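Long-range contacts in serine-rich secreted cell wall anchored (LPXTG-motif ) protein (Lactobacillus reuteri ATCC 53608, PDB 5NXK), which probably mediates attachment of the bacterium to host surfaces in the gut, as a cell-wall-linked adhesin with a beta-solenoid fold: residues Gly49-Ser57 with Tyr138-Gly146; Met243-Pro254 with Leu275-Ala286. All coordinates share one frame; numbering follows the deposited sequence.

Interaction 1: residues Gly49-Ser57 with Tyr138-Gly146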
loop_
_atom_site.group_PDB
_atom_site.type_symbol
_atom_site.label_atom_id
_atom_site.label_comp_id
_atom_site.label_asym_id
_atom_site.label_seq_id
_atom_site.Cartn_x
_atom_site.Cartn_y
_atom_site.Cartn_z
ATOM N N GLY A 49 -4.255 17.427 -11.235
ATOM C CA GLY A 49 -4.337 16.583 -12.415
ATOM C C GLY A 49 -2.989 16.278 -13.049
ATOM O O GLY A 49 -2.928 15.555 -14.047
ATOM N N HIS A 50 -1.901 16.795 -12.468
ATOM C CA HIS A 50 -0.585 16.575 -13.058
ATOM C C HIS A 50 0.023 15.245 -12.633
ATOM O O HIS A 50 -0.500 14.578 -11.746
ATOM C CB HIS A 50 0.351 17.722 -12.685
ATOM C CG HIS A 50 -0.106 19.051 -13.193
ATOM N ND1 HIS A 50 -0.032 19.400 -14.526
ATOM C CD2 HIS A 50 -0.672 20.104 -12.558
ATOM C CE1 HIS A 50 -0.511 20.621 -14.684
ATOM N NE2 HIS A 50 -0.914 21.066 -13.509
ATOM N N TYR A 51 1.126 14.854 -13.266
ATOM C CA TYR A 51 1.804 13.639 -12.838
ATOM C C TYR A 51 3.179 13.946 -12.256
ATOM O O TYR A 51 3.756 14.999 -12.510
ATOM C CB TYR A 51 1.921 12.623 -13.996
ATOM C CG TYR A 51 2.942 12.936 -15.088
ATOM C CD1 TYR A 51 4.314 12.831 -14.848
ATOM C CD2 TYR A 51 2.529 13.262 -16.376
ATOM C CE1 TYR A 51 5.242 13.093 -15.840
ATOM C CE2 TYR A 51 3.455 13.525 -17.384
ATOM C CZ TYR A 51 4.811 13.439 -17.109
ATOM O OH TYR A 51 5.743 13.696 -18.096
ATOM N N ILE A 52 3.685 13.009 -11.463
ATOM C CA ILE A 52 5.073 13.003 -11.058
ATOM C C ILE A 52 5.654 11.655 -11.447
ATOM O O ILE A 52 5.119 10.603 -11.071
ATOM C CB ILE A 52 5.242 13.220 -9.540
ATOM C CG1 ILE A 52 4.500 14.480 -9.090
ATOM C CG2 ILE A 52 6.723 13.291 -9.179
ATOM C CD1 ILE A 52 4.477 14.673 -7.610
ATOM N N ASN A 53 6.745 11.673 -12.193
ATOM C CA ASN A 53 7.335 10.435 -12.681
ATOM C C ASN A 53 8.724 10.213 -12.068
ATOM O O ASN A 53 9.700 10.879 -12.434
ATOM C CB ASN A 53 7.389 10.464 -14.210
ATOM C CG ASN A 53 8.008 9.214 -14.807
ATOM O OD1 ASN A 53 8.105 8.174 -14.155
ATOM N ND2 ASN A 53 8.424 9.309 -16.070
ATOM N N ALA A 54 8.801 9.279 -11.125
ATOM C CA ALA A 54 10.040 8.999 -10.408
ATOM C C ALA A 54 10.840 7.945 -11.161
ATOM O O ALA A 54 10.544 6.746 -11.093
ATOM C CB ALA A 54 9.749 8.535 -8.987
ATOM N N LEU A 55 11.844 8.406 -11.900
ATOM C CA LEU A 55 12.574 7.542 -12.816
ATOM C C LEU A 55 13.720 6.802 -12.148
ATOM O O LEU A 55 14.226 5.821 -12.692
ATOM C CB LEU A 55 13.106 8.344 -13.995
ATOM C CG LEU A 55 12.039 8.708 -15.023
ATOM C CD1 LEU A 55 12.670 9.469 -16.172
ATOM C CD2 LEU A 55 11.319 7.455 -15.516
ATOM N N ASN A 56 14.150 7.287 -10.990
ATOM C CA ASN A 56 15.321 6.725 -10.341
ATOM C C ASN A 56 15.026 5.483 -9.502
ATOM O O ASN A 56 14.166 5.504 -8.617
ATOM C CB ASN A 56 15.981 7.793 -9.466
ATOM C CG ASN A 56 17.439 7.494 -9.179
ATOM O OD1 ASN A 56 18.070 6.688 -9.866
ATOM N ND2 ASN A 56 17.986 8.151 -8.162
ATOM N N SER A 57 15.774 4.413 -9.773
ATOM C CA SER A 57 15.689 3.160 -9.015
ATOM C C SER A 57 15.926 3.373 -7.515
ATOM O O SER A 57 15.553 2.541 -6.683
ATOM C CB SER A 57 16.681 2.131 -9.577
ATOM O OG SER A 57 18.024 2.504 -9.312
ATOM N N TYR A 138 5.561 1.115 -17.927
ATOM C CA TYR A 138 4.563 2.128 -18.244
ATOM C C TYR A 138 5.112 3.098 -19.267
ATOM O O TYR A 138 6.306 3.129 -19.519
ATOM C CB TYR A 138 4.128 2.891 -16.996
ATOM C CG TYR A 138 5.250 3.540 -16.211
ATOM C CD1 TYR A 138 5.769 4.783 -16.582
ATOM C CD2 TYR A 138 5.764 2.929 -15.074
ATOM C CE1 TYR A 138 6.785 5.382 -15.856
ATOM C CE2 TYR A 138 6.778 3.521 -14.334
ATOM C CZ TYR A 138 7.281 4.746 -14.724
ATOM O OH TYR A 138 8.287 5.331 -13.989
ATOM N N GLU A 139 4.238 3.880 -19.876
ATOM C CA GLU A 139 4.699 4.857 -20.849
ATOM C C GLU A 139 4.060 6.201 -20.548
ATOM O O GLU A 139 2.857 6.290 -20.317
ATOM C CB GLU A 139 4.409 4.399 -22.285
ATOM C CG GLU A 139 4.050 5.521 -23.251
ATOM C CD GLU A 139 4.207 5.111 -24.706
ATOM O OE1 GLU A 139 4.684 3.983 -24.958
ATOM O OE2 GLU A 139 3.862 5.918 -25.598
ATOM N N VAL A 140 4.877 7.238 -20.471
ATOM C CA VAL A 140 4.322 8.571 -20.280
ATOM C C VAL A 140 5.070 9.557 -21.177
ATOM O O VAL A 140 6.303 9.499 -21.273
ATOM C CB VAL A 140 4.363 8.997 -18.790
ATOM C CG1 VAL A 140 5.785 8.985 -18.248
ATOM C CG2 VAL A 140 3.687 10.351 -18.601
ATOM N N ASP A 141 4.309 10.407 -21.871
ATOM C CA ASP A 141 4.840 11.331 -22.879
ATOM C C ASP A 141 5.914 10.684 -23.747
ATOM O O ASP A 141 7.044 11.161 -23.834
ATOM C CB ASP A 141 5.356 12.625 -22.233
ATOM C CG ASP A 141 4.231 13.463 -21.614
ATOM O OD1 ASP A 141 3.054 13.239 -21.973
ATOM O OD2 ASP A 141 4.518 14.363 -20.791
ATOM N N GLY A 142 5.536 9.561 -24.348
ATOM C CA GLY A 142 6.378 8.827 -25.271
ATOM C C GLY A 142 7.550 8.057 -24.702
ATOM O O GLY A 142 8.274 7.414 -25.459
ATOM N N GLN A 143 7.764 8.099 -23.393
ATOM C CA GLN A 143 8.888 7.339 -22.871
ATOM C C GLN A 143 8.405 6.105 -22.109
ATOM O O GLN A 143 7.553 6.203 -21.216
ATOM C CB GLN A 143 9.781 8.216 -21.995
ATOM C CG GLN A 143 11.229 7.759 -22.029
ATOM C CD GLN A 143 11.915 8.155 -23.332
ATOM O OE1 GLN A 143 12.510 7.321 -24.020
ATOM N NE2 GLN A 143 11.830 9.435 -23.674
ATOM N N SER A 144 8.921 4.945 -22.503
ATOM C CA SER A 144 8.608 3.692 -21.821
ATOM C C SER A 144 9.633 3.396 -20.719
ATOM O O SER A 144 10.840 3.537 -20.921
ATOM C CB SER A 144 8.549 2.536 -22.815
ATOM O OG SER A 144 8.086 1.349 -22.188
ATOM N N CYS A 145 9.141 2.989 -19.552
ATOM C CA CYS A 145 9.997 2.679 -18.414
ATOM C C CYS A 145 9.677 1.303 -17.854
ATOM O O CYS A 145 8.509 0.986 -17.614
ATOM C CB CYS A 145 9.839 3.742 -17.318
ATOM S SG CYS A 145 9.562 5.437 -17.932
ATOM N N GLY A 146 10.707 0.480 -17.674
ATOM C CA GLY A 146 10.546 -0.800 -17.005
ATOM C C GLY A 146 10.526 -0.590 -15.498
ATOM O O GLY A 146 11.225 0.280 -14.989
#
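Asn53 and Val140 face each other across backbones that stand too far apart to share a sheet, their CA atoms 8.4 Å from one another. The short strands 51-54 and 138-140 approach to 10.1 Å between axes, with their N-to-C directions 126° apart, so this contact is made by side chains. Strand 138-140 folds back through a type I' turn at Asp141 and Gly142 into strand 143-146. The outcome is a two-stranded beta hairpin, with Tyr138 opposite Cys145 and Val140 opposite Gln143 as hydrogen-bonded pairs. It illustrates how a beta-solenoid is elaborated: strand 51-54 belongs to one of the long parallel sheets of the coil, and the hairpin is a small separate sheet laid against it. Val140 divides its branches between two neighbours. Its CG1 sits between the backbone N and carbonyl carbon (chi1 59°) and reaches Asn53 ND2 at 3.4 Å, whereas CG2 lies over one face of the Tyr51 ring, 3.8 Å from the centroid, in a CH-pi contact displaced toward the rim. At the edge of that ring Tyr51 OH comes within 3.0 Å of Asp141 OD2, a hydrogen bond left uncertain because its proton has a second acceptor in reach. Tyr138 OH donates more clearly, meeting Asn53 OD1 at 2.9 Å in the carbonyl plane, with amide and ring planes 72° apart. Tyr82, from the next turn of the coil, meets the Tyr138 ring and also touches Asn53 and Val140. One methyl of Leu55, CD2, packs on Cys145 SG at 3.6 Å.

Interaction 2: residues Met243-Pro254 with Leu275-Ala286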
loop_
_atom_site.group_PDB
_atom_site.type_symbol
_atom_site.label_atom_id
_atom_site.label_comp_id
_atom_site.label_asym_id
_atom_site.label_seq_id
_atom_site.Cartn_x
_atom_site.Cartn_y
_atom_site.Cartn_z
ATOM N N MET A 243 -12.658 -9.301 -4.586
ATOM C CA MET A 243 -11.272 -9.683 -4.815
ATOM C C MET A 243 -11.147 -11.067 -5.442
ATOM O O MET A 243 -11.928 -11.980 -5.145
ATOM C CB MET A 243 -10.458 -9.632 -3.501
ATOM C CG MET A 243 -10.600 -8.332 -2.715
ATOM S SD MET A 243 -9.453 -8.189 -1.323
ATOM C CE MET A 243 -9.886 -9.575 -0.315
ATOM N N SER A 244 -10.121 -11.231 -6.269
ATOM C CA SER A 244 -9.800 -12.546 -6.798
ATOM C C SER A 244 -8.287 -12.684 -6.959
ATOM O O SER A 244 -7.600 -11.712 -7.245
ATOM C CB SER A 244 -10.503 -12.785 -8.133
ATOM O OG SER A 244 -10.043 -11.866 -9.111
ATOM N N ALA A 245 -7.785 -13.899 -6.754
ATOM C CA ALA A 245 -6.357 -14.194 -6.830
ATOM C C ALA A 245 -6.203 -15.668 -7.160
ATOM O O ALA A 245 -7.167 -16.414 -7.047
ATOM C CB ALA A 245 -5.657 -13.856 -5.523
ATOM N N LYS A 246 -5.010 -16.097 -7.569
ATOM C CA LYS A 246 -4.828 -17.508 -7.917
ATOM C C LYS A 246 -4.912 -18.404 -6.685
ATOM O O LYS A 246 -5.545 -19.458 -6.728
ATOM C CB LYS A 246 -3.492 -17.736 -8.636
ATOM C CG LYS A 246 -3.342 -16.989 -9.955
ATOM C CD LYS A 246 -1.941 -17.207 -10.530
ATOM C CE LYS A 246 -1.738 -16.456 -11.827
ATOM N NZ LYS A 246 -0.320 -16.525 -12.289
ATOM N N VAL A 247 -4.268 -17.997 -5.592
ATOM C CA VAL A 247 -4.130 -18.896 -4.444
ATOM C C VAL A 247 -5.053 -18.538 -3.278
ATOM O O VAL A 247 -6.000 -19.266 -3.010
ATOM C CB VAL A 247 -2.682 -18.934 -3.937
ATOM C CG1 VAL A 247 -2.529 -20.039 -2.907
ATOM C CG2 VAL A 247 -1.714 -19.178 -5.110
ATOM N N ASP A 248 -4.788 -17.429 -2.591
ATOM C CA ASP A 248 -5.615 -17.023 -1.441
ATOM C C ASP A 248 -6.037 -15.564 -1.580
ATOM O O ASP A 248 -5.318 -14.774 -2.171
ATOM C CB ASP A 248 -4.874 -17.188 -0.100
ATOM C CG ASP A 248 -4.220 -18.560 0.075
ATOM O OD1 ASP A 248 -4.861 -19.601 -0.185
ATOM O OD2 ASP A 248 -3.060 -18.587 0.538
ATOM N N ASN A 249 -7.190 -15.189 -1.035
ATOM C CA ASN A 249 -7.528 -13.757 -1.013
ATOM C C ASN A 249 -6.872 -13.062 0.180
ATOM O O ASN A 249 -6.276 -11.995 0.026
ATOM C CB ASN A 249 -9.034 -13.539 -0.981
ATOM C CG ASN A 249 -9.736 -14.206 -2.134
ATOM O OD1 ASN A 249 -10.563 -15.099 -1.937
ATOM N ND2 ASN A 249 -9.402 -13.792 -3.349
ATOM N N VAL A 250 -6.972 -13.672 1.362
ATOM C CA VAL A 250 -6.256 -13.173 2.541
ATOM C C VAL A 250 -5.446 -14.304 3.139
ATOM O O VAL A 250 -5.967 -15.393 3.406
ATOM C CB VAL A 250 -7.188 -12.594 3.632
ATOM C CG1 VAL A 250 -6.348 -12.043 4.810
ATOM C CG2 VAL A 250 -8.086 -11.510 3.051
ATOM N N ARG A 251 -4.162 -14.045 3.344
ATOM C CA ARG A 251 -3.277 -15.061 3.879
ATOM C C ARG A 251 -2.659 -14.635 5.204
ATOM O O ARG A 251 -2.001 -13.609 5.279
ATOM C CB ARG A 251 -2.182 -15.359 2.874
ATOM C CG ARG A 251 -1.117 -16.341 3.319
ATOM C CD ARG A 251 -0.832 -17.161 2.078
ATOM N NE ARG A 251 0.330 -18.011 2.164
ATOM C CZ ARG A 251 0.439 -19.173 1.533
ATOM N NH1 ARG A 251 -0.565 -19.642 0.791
ATOM N NH2 ARG A 251 1.554 -19.876 1.660
ATOM N N ILE A 252 -2.894 -15.428 6.246
ATOM C CA ILE A 252 -2.268 -15.197 7.537
ATOM C C ILE A 252 -1.519 -16.449 7.964
ATOM O O ILE A 252 -2.075 -17.330 8.618
ATOM C CB ILE A 252 -3.284 -14.817 8.604
ATOM C CG1 ILE A 252 -4.233 -13.739 8.059
ATOM C CG2 ILE A 252 -2.553 -14.327 9.874
ATOM C CD1 ILE A 252 -5.321 -13.337 9.017
ATOM N N ILE A 253 -0.253 -16.510 7.575
ATOM C CA ILE A 253 0.620 -17.632 7.888
ATOM C C ILE A 253 1.958 -17.061 8.354
ATOM O O ILE A 253 2.576 -16.277 7.632
ATOM C CB ILE A 253 0.823 -18.563 6.654
ATOM C CG1 ILE A 253 -0.500 -19.246 6.264
ATOM C CG2 ILE A 253 1.873 -19.626 6.947
ATOM C CD1 ILE A 253 -0.383 -20.154 5.004
ATOM N N PRO A 254 2.391 -17.414 9.574
ATOM C CA PRO A 254 3.631 -16.817 10.096
ATOM C C PRO A 254 4.845 -17.104 9.203
ATOM O O PRO A 254 4.948 -18.190 8.627
ATOM C CB PRO A 254 3.789 -17.468 11.471
ATOM C CG PRO A 254 2.369 -17.871 11.873
ATOM C CD PRO A 254 1.703 -18.260 10.571
ATOM N N LEU A 275 -15.422 -13.045 -3.035
ATOM C CA LEU A 275 -14.032 -13.483 -3.065
ATOM C C LEU A 275 -13.907 -14.719 -3.923
ATOM O O LEU A 275 -14.746 -15.617 -3.838
ATOM C CB LEU A 275 -13.530 -13.786 -1.651
ATOM C CG LEU A 275 -13.684 -12.694 -0.599
ATOM C CD1 LEU A 275 -13.192 -13.223 0.741
ATOM C CD2 LEU A 275 -12.943 -11.423 -0.986
ATOM N N GLU A 276 -12.846 -14.785 -4.719
ATOM C CA GLU A 276 -12.653 -15.927 -5.598
ATOM C C GLU A 276 -11.182 -16.319 -5.670
ATOM O O GLU A 276 -10.330 -15.456 -5.782
ATOM C CB GLU A 276 -13.181 -15.616 -7.006
ATOM C CG GLU A 276 -13.072 -16.800 -7.959
ATOM C CD GLU A 276 -13.908 -16.625 -9.215
ATOM O OE1 GLU A 276 -14.792 -15.734 -9.234
ATOM O OE2 GLU A 276 -13.686 -17.392 -10.175
ATOM N N VAL A 277 -10.890 -17.617 -5.576
ATOM C CA VAL A 277 -9.526 -18.118 -5.781
ATOM C C VAL A 277 -9.545 -19.348 -6.691
ATOM O O VAL A 277 -10.607 -19.855 -7.027
ATOM C CB VAL A 277 -8.826 -18.498 -4.448
ATOM C CG1 VAL A 277 -8.670 -17.265 -3.519
ATOM C CG2 VAL A 277 -9.567 -19.632 -3.751
ATOM N N ILE A 278 -8.370 -19.861 -7.044
ATOM C CA ILE A 278 -8.295 -21.050 -7.878
ATOM C C ILE A 278 -7.804 -22.259 -7.078
ATOM O O ILE A 278 -8.505 -23.264 -7.000
ATOM C CB ILE A 278 -7.375 -20.843 -9.100
ATOM C CG1 ILE A 278 -7.813 -19.618 -9.904
ATOM C CG2 ILE A 278 -7.379 -22.078 -10.000
ATOM C CD1 ILE A 278 -6.977 -19.374 -11.148
ATOM N N THR A 279 -6.623 -22.165 -6.468
ATOM C CA THR A 279 -6.010 -23.351 -5.867
ATOM C C THR A 279 -5.907 -23.333 -4.342
ATOM O O THR A 279 -5.634 -24.371 -3.734
ATOM C CB THR A 279 -4.582 -23.594 -6.425
ATOM O OG1 THR A 279 -3.749 -22.469 -6.133
ATOM C CG2 THR A 279 -4.606 -23.823 -7.945
ATOM N N GLY A 280 -6.139 -22.186 -3.706
ATOM C CA GLY A 280 -5.991 -22.134 -2.254
ATOM C C GLY A 280 -7.294 -21.938 -1.489
ATOM O O GLY A 280 -8.291 -22.604 -1.766
ATOM N N SER A 281 -7.294 -21.018 -0.529
ATOM C CA SER A 281 -8.481 -20.768 0.286
ATOM C C SER A 281 -8.734 -19.281 0.253
ATOM O O SER A 281 -7.791 -18.505 0.183
ATOM C CB SER A 281 -8.283 -21.235 1.735
ATOM O OG SER A 281 -7.783 -22.557 1.798
ATOM N N ASN A 282 -9.992 -18.867 0.287
ATOM C CA ASN A 282 -10.289 -17.437 0.282
ATOM C C ASN A 282 -9.673 -16.748 1.508
ATOM O O ASN A 282 -8.983 -15.732 1.382
ATOM C CB ASN A 282 -11.801 -17.214 0.236
ATOM C CG ASN A 282 -12.447 -17.937 -0.935
ATOM O OD1 ASN A 282 -12.982 -19.037 -0.782
ATOM N ND2 ASN A 282 -12.377 -17.338 -2.107
ATOM N N PHE A 283 -9.920 -17.305 2.691
ATOM C CA PHE A 283 -9.232 -16.845 3.902
ATOM C C PHE A 283 -8.321 -17.996 4.329
ATOM O O PHE A 283 -8.798 -19.045 4.766
ATOM C CB PHE A 283 -10.216 -16.482 5.033
ATOM C CG PHE A 283 -11.117 -15.303 4.728
ATOM C CD1 PHE A 283 -10.633 -14.170 4.090
ATOM C CD2 PHE A 283 -12.454 -15.324 5.115
ATOM C CE1 PHE A 283 -11.470 -13.088 3.841
ATOM C CE2 PHE A 283 -13.291 -14.243 4.869
ATOM C CZ PHE A 283 -12.807 -13.130 4.234
ATOM N N ARG A 284 -7.019 -17.818 4.164
ATOM C CA ARG A 284 -6.071 -18.888 4.445
ATOM C C ARG A 284 -5.329 -18.569 5.720
ATOM O O ARG A 284 -4.530 -17.631 5.751
ATOM C CB ARG A 284 -5.068 -19.053 3.302
ATOM C CG ARG A 284 -3.972 -20.099 3.543
ATOM C CD ARG A 284 -4.524 -21.516 3.675
ATOM N NE ARG A 284 -3.455 -22.493 3.906
ATOM C CZ ARG A 284 -3.559 -23.583 4.664
ATOM N NH1 ARG A 284 -4.706 -23.883 5.270
ATOM N NH2 ARG A 284 -2.515 -24.392 4.797
ATOM N N VAL A 285 -5.605 -19.324 6.775
ATOM C CA VAL A 285 -4.933 -19.094 8.048
ATOM C C VAL A 285 -4.342 -20.403 8.553
ATOM O O VAL A 285 -5.050 -21.397 8.666
ATOM C CB VAL A 285 -5.881 -18.504 9.103
ATOM C CG1 VAL A 285 -5.108 -18.209 10.387
ATOM C CG2 VAL A 285 -6.540 -17.225 8.576
ATOM N N ALA A 286 -3.045 -20.420 8.839
ATOM C CA ALA A 286 -2.411 -21.666 9.265
ATOM C C ALA A 286 -1.217 -21.362 10.160
ATOM O O ALA A 286 -0.699 -20.244 10.149
ATOM C CB ALA A 286 -1.982 -22.499 8.045
#
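Asn249 and Asn282 lie side by side at the same corner of two successive turns of a parallel beta-helix, the solenoid fold that gives the pectate lyase-like proteins their shape. Backbone pairing is parallel on both sides of this corner, but one extra residue in the later turn shifts the register between Ser244-Glu276 and Val250-Phe283. The corner itself is buried and tight. Both asparagines hold CG anti to the carbonyl carbon, so the two side chains point the same way, with amide planes 18° apart, and Asn282 ND2 donates to Asn249 OD1 at 2.9 Å, nearly along its C=O axis. Asn249 ND2 in turn reaches Glu276 O at 3.1 Å, from above the carbonyl plane, and also binds Asn222 OD1 one turn earlier: a row of asparagines running from turn to turn, in which Asn249 both gives and takes. Asn282 ND2 also donates to Ile302 O in the following turn. Apolar pairs pack before and after the corner in the chain, Met243 CE 3.6 Å from Leu275 CD2, and Val250 CB meeting the edge of the Phe283 ring at CD1, 3.8 Å away. The part toward solvent is looser. Around Lys246, Val247 and exposed Thr279 the strands give way to loops, where Lys246 O collects the N-H groups of both Ile278 and Thr279. Partly exposed Arg284 lays its CB 3.4 Å from Asp248 CG. Asp248 OD2 holds Arg251 NH1 in a salt bridge of 2.7 Å, and Asp156 takes Arg251 NH2. The other carboxylate oxygen, Asp248 OD1, receives Ser281 N at 2.8 Å, met almost end-on to its C-O bond.

The two contacts show two different relations within one solenoid: turn on neighbouring turn, and an excursion folded back on the coil. Interaction 2 joins neighbouring turns near the C-terminal end of the coil, with 20 residues between its segments. Interaction 1 spans 80 residues, bringing an inserted hairpin back against a much earlier turn. Both touch the same long parallel sheet, in which strands 51-54, 240-244 and 272-277 take part, yet their centres lie about 33 Å apart and their nearest atoms about 19 Å, so they do not touch. Along the chain they follow in series, interaction 1 closing before interaction 2 opens. Asp156, the salt-bridge partner of Arg251, lies in the intervening chain, shortly after the hairpin.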